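Local structure of like-Sm ribonucleoprotein core (5MKI) at residues N16-V21 with L28-L33. The protein probably binds RNA, as a heptameric ring-forming archaeal member of the Sm/LSm family, and has uridine-nucleotide and calcium sites. Numbering follows the deposited sequence.
Sequences NTNVTV and LVKGRL
Val19 and Gly31 form a hydrogen-bonded pair at the middle of the antiparallel hairpin that opens the strongly bent Sm-fold sheet. Val19 N gives its hydrogen to Gly31 O at 2.8 Å, and Gly31 N returns one to Val19 O. Val21 and Val29 repeat the exchange nearer the turn, with Val21 N 2.7 Å from Val29 O. At the other end, Leu33 N reaches Thr17 O, and Asn16 N meets Leu33 O at 2.8 Å and an almost straight 178°. The side chains of Val19, Val21 and Val29 lie on the inner face of the sheet; CG2 of Val19, held between its backbone N and carbonyl carbon (CG1 chi1 -58°), meets CB of Leu33 at 4.1 Å. The other face, with Asn18, Thr20, Lys30 and Arg32, is more open to solvent. There CG2 of Thr20 touches CD2 of Leu28, and the Lys30 side chain crosses that of Asn18 at about a right angle, its CG 3.0 Å from Asn18 OD1; bent at its last two torsions, it leaves NZ only a weak hydrogen bond to the same oxygen. Asn18 is a calcium ligand seen for this protein, though no calcium is bound to this chain here. Leu44 packs against all three valines, Val42 against Leu33, and Val70 of the last strand against Val19 and Val21, while Tyr69 of a neighbouring subunit touches Val29. Asn16 OD1 bonds to Lys34 NZ, while Arg32, extended from CG to NE, passes its guanidinium obliquely across the Asn16 side-chain amide, the planes 31° apart. Asn16 O sits over one guanidinium face, offset toward the rim, 3.4 Å from Arg32 NH2 at an angle too poor for a hydrogen bond.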
loop_
_atom_site.group_PDB
_atom_site.type_symbol
_atom_site.label_atom_id
_atom_site.label_comp_id
_atom_site.label_asym_id
_atom_site.label_seq_id
_atom_site.Cartn_x
_atom_site.Cartn_y
_atom_site.Cartn_z
ATOM N N ASN A 16 -29.999 3.151 -0.394
ATOM C CA ASN A 16 -31.084 3.819 -1.118
ATOM C C ASN A 16 -31.334 5.229 -0.593
ATOM O O ASN A 16 -32.464 5.719 -0.611
ATOM C CB ASN A 16 -32.367 2.985 -1.090
ATOM C CG ASN A 16 -32.262 1.767 -1.966
ATOM O OD1 ASN A 16 -31.716 1.840 -3.067
ATOM N ND2 ASN A 16 -32.758 0.633 -1.484
ATOM N N THR A 17 -30.276 5.873 -0.103
ATOM C CA THR A 17 -30.247 7.307 0.137
ATOM C C THR A 17 -29.032 7.885 -0.580
ATOM O O THR A 17 -28.191 7.153 -1.113
ATOM C CB THR A 17 -30.208 7.639 1.635
ATOM O OG1 THR A 17 -28.921 7.299 2.176
ATOM C CG2 THR A 17 -31.295 6.872 2.383
ATOM N N ASN A 18 -28.941 9.213 -0.587
ATOM C CA ASN A 18 -27.850 9.912 -1.254
ATOM C C ASN A 18 -26.670 10.101 -0.308
ATOM O O ASN A 18 -26.839 10.582 0.818
ATOM C CB ASN A 18 -28.324 11.270 -1.769
ATOM C CG ASN A 18 -27.583 11.701 -3.008
ATOM O OD1 ASN A 18 -26.472 12.227 -2.937
ATOM N ND2 ASN A 18 -28.190 11.461 -4.161
ATOM N N VAL A 19 -25.471 9.723 -0.767
ATOM C CA VAL A 19 -24.266 9.889 0.037
ATOM C C VAL A 19 -23.235 10.663 -0.768
ATOM O O VAL A 19 -23.268 10.701 -1.997
ATOM C CB VAL A 19 -23.688 8.541 0.522
ATOM C CG1 VAL A 19 -24.755 7.789 1.333
ATOM C CG2 VAL A 19 -23.162 7.700 -0.665
ATOM N N THR A 20 -22.329 11.302 -0.048
ATOM C CA THR A 20 -21.187 12.000 -0.621
ATOM C C THR A 20 -19.924 11.244 -0.226
ATOM O O THR A 20 -19.627 11.121 0.965
ATOM C CB THR A 20 -21.128 13.443 -0.122
ATOM O OG1 THR A 20 -22.386 14.069 -0.392
ATOM C CG2 THR A 20 -20.020 14.224 -0.814
ATOM N N VAL A 21 -19.200 10.736 -1.219
ATOM C CA VAL A 21 -17.946 10.009 -1.003
ATOM C C VAL A 21 -16.795 10.956 -1.308
ATOM O O VAL A 21 -16.587 11.333 -2.465
ATOM C CB VAL A 21 -17.851 8.744 -1.870
ATOM C CG1 VAL A 21 -16.529 7.976 -1.558
ATOM C CG2 VAL A 21 -19.053 7.847 -1.659
ATOM N N LEU A 28 -15.060 14.743 -5.038
ATOM C CA LEU A 28 -16.302 14.407 -4.356
ATOM C C LEU A 28 -17.200 13.667 -5.336
ATOM O O LEU A 28 -17.489 14.183 -6.419
ATOM C CB LEU A 28 -17.026 15.663 -3.856
ATOM C CG LEU A 28 -16.753 16.222 -2.462
ATOM C CD1 LEU A 28 -15.375 16.878 -2.386
ATOM C CD2 LEU A 28 -17.864 17.201 -2.073
ATOM N N VAL A 29 -17.642 12.468 -4.964
ATOM C CA VAL A 29 -18.581 11.691 -5.767
ATOM C C VAL A 29 -19.869 11.565 -4.969
ATOM O O VAL A 29 -19.853 11.070 -3.836
ATOM C CB VAL A 29 -18.030 10.303 -6.135
ATOM C CG1 VAL A 29 -18.910 9.664 -7.176
ATOM C CG2 VAL A 29 -16.599 10.399 -6.628
ATOM N N LYS A 30 -20.979 12.000 -5.559
ATOM C CA LYS A 30 -22.278 12.041 -4.894
ATOM C C LYS A 30 -23.245 11.144 -5.649
ATOM O O LYS A 30 -23.299 11.196 -6.881
ATOM C CB LYS A 30 -22.812 13.479 -4.835
ATOM C CG LYS A 30 -24.248 13.602 -4.336
ATOM C CD LYS A 30 -24.817 15.013 -4.537
ATOM C CE LYS A 30 -26.238 14.979 -5.112
ATOM N NZ LYS A 30 -27.308 15.279 -4.095
ATOM N N GLY A 31 -24.003 10.325 -4.925
ATOM C CA GLY A 31 -24.929 9.424 -5.593
ATOM C C GLY A 31 -25.764 8.634 -4.605
ATOM O O GLY A 31 -25.644 8.789 -3.388
ATOM N N ARG A 32 -26.611 7.766 -5.159
ATOM C CA ARG A 32 -27.526 6.932 -4.378
ATOM C C ARG A 32 -26.884 5.569 -4.109
ATOM O O ARG A 32 -26.596 4.813 -5.048
ATOM C CB ARG A 32 -28.850 6.773 -5.127
ATOM C CG ARG A 32 -29.930 5.932 -4.428
ATOM C CD ARG A 32 -31.100 5.679 -5.390
ATOM N NE ARG A 32 -32.240 5.042 -4.734
ATOM C CZ ARG A 32 -33.149 5.701 -4.016
ATOM N NH1 ARG A 32 -33.049 7.014 -3.859
ATOM N NH2 ARG A 32 -34.150 5.048 -3.449
ATOM N N LEU A 33 -26.698 5.241 -2.832
ATOM C CA LEU A 33 -25.908 4.076 -2.427
ATOM C C LEU A 33 -26.723 2.792 -2.562
ATOM O O LEU A 33 -27.660 2.554 -1.791
ATOM C CB LEU A 33 -25.408 4.260 -0.998
ATOM C CG LEU A 33 -24.506 3.155 -0.429
ATOM C CD1 LEU A 33 -23.095 3.244 -0.999
ATOM C CD2 LEU A 33 -24.489 3.213 1.096
#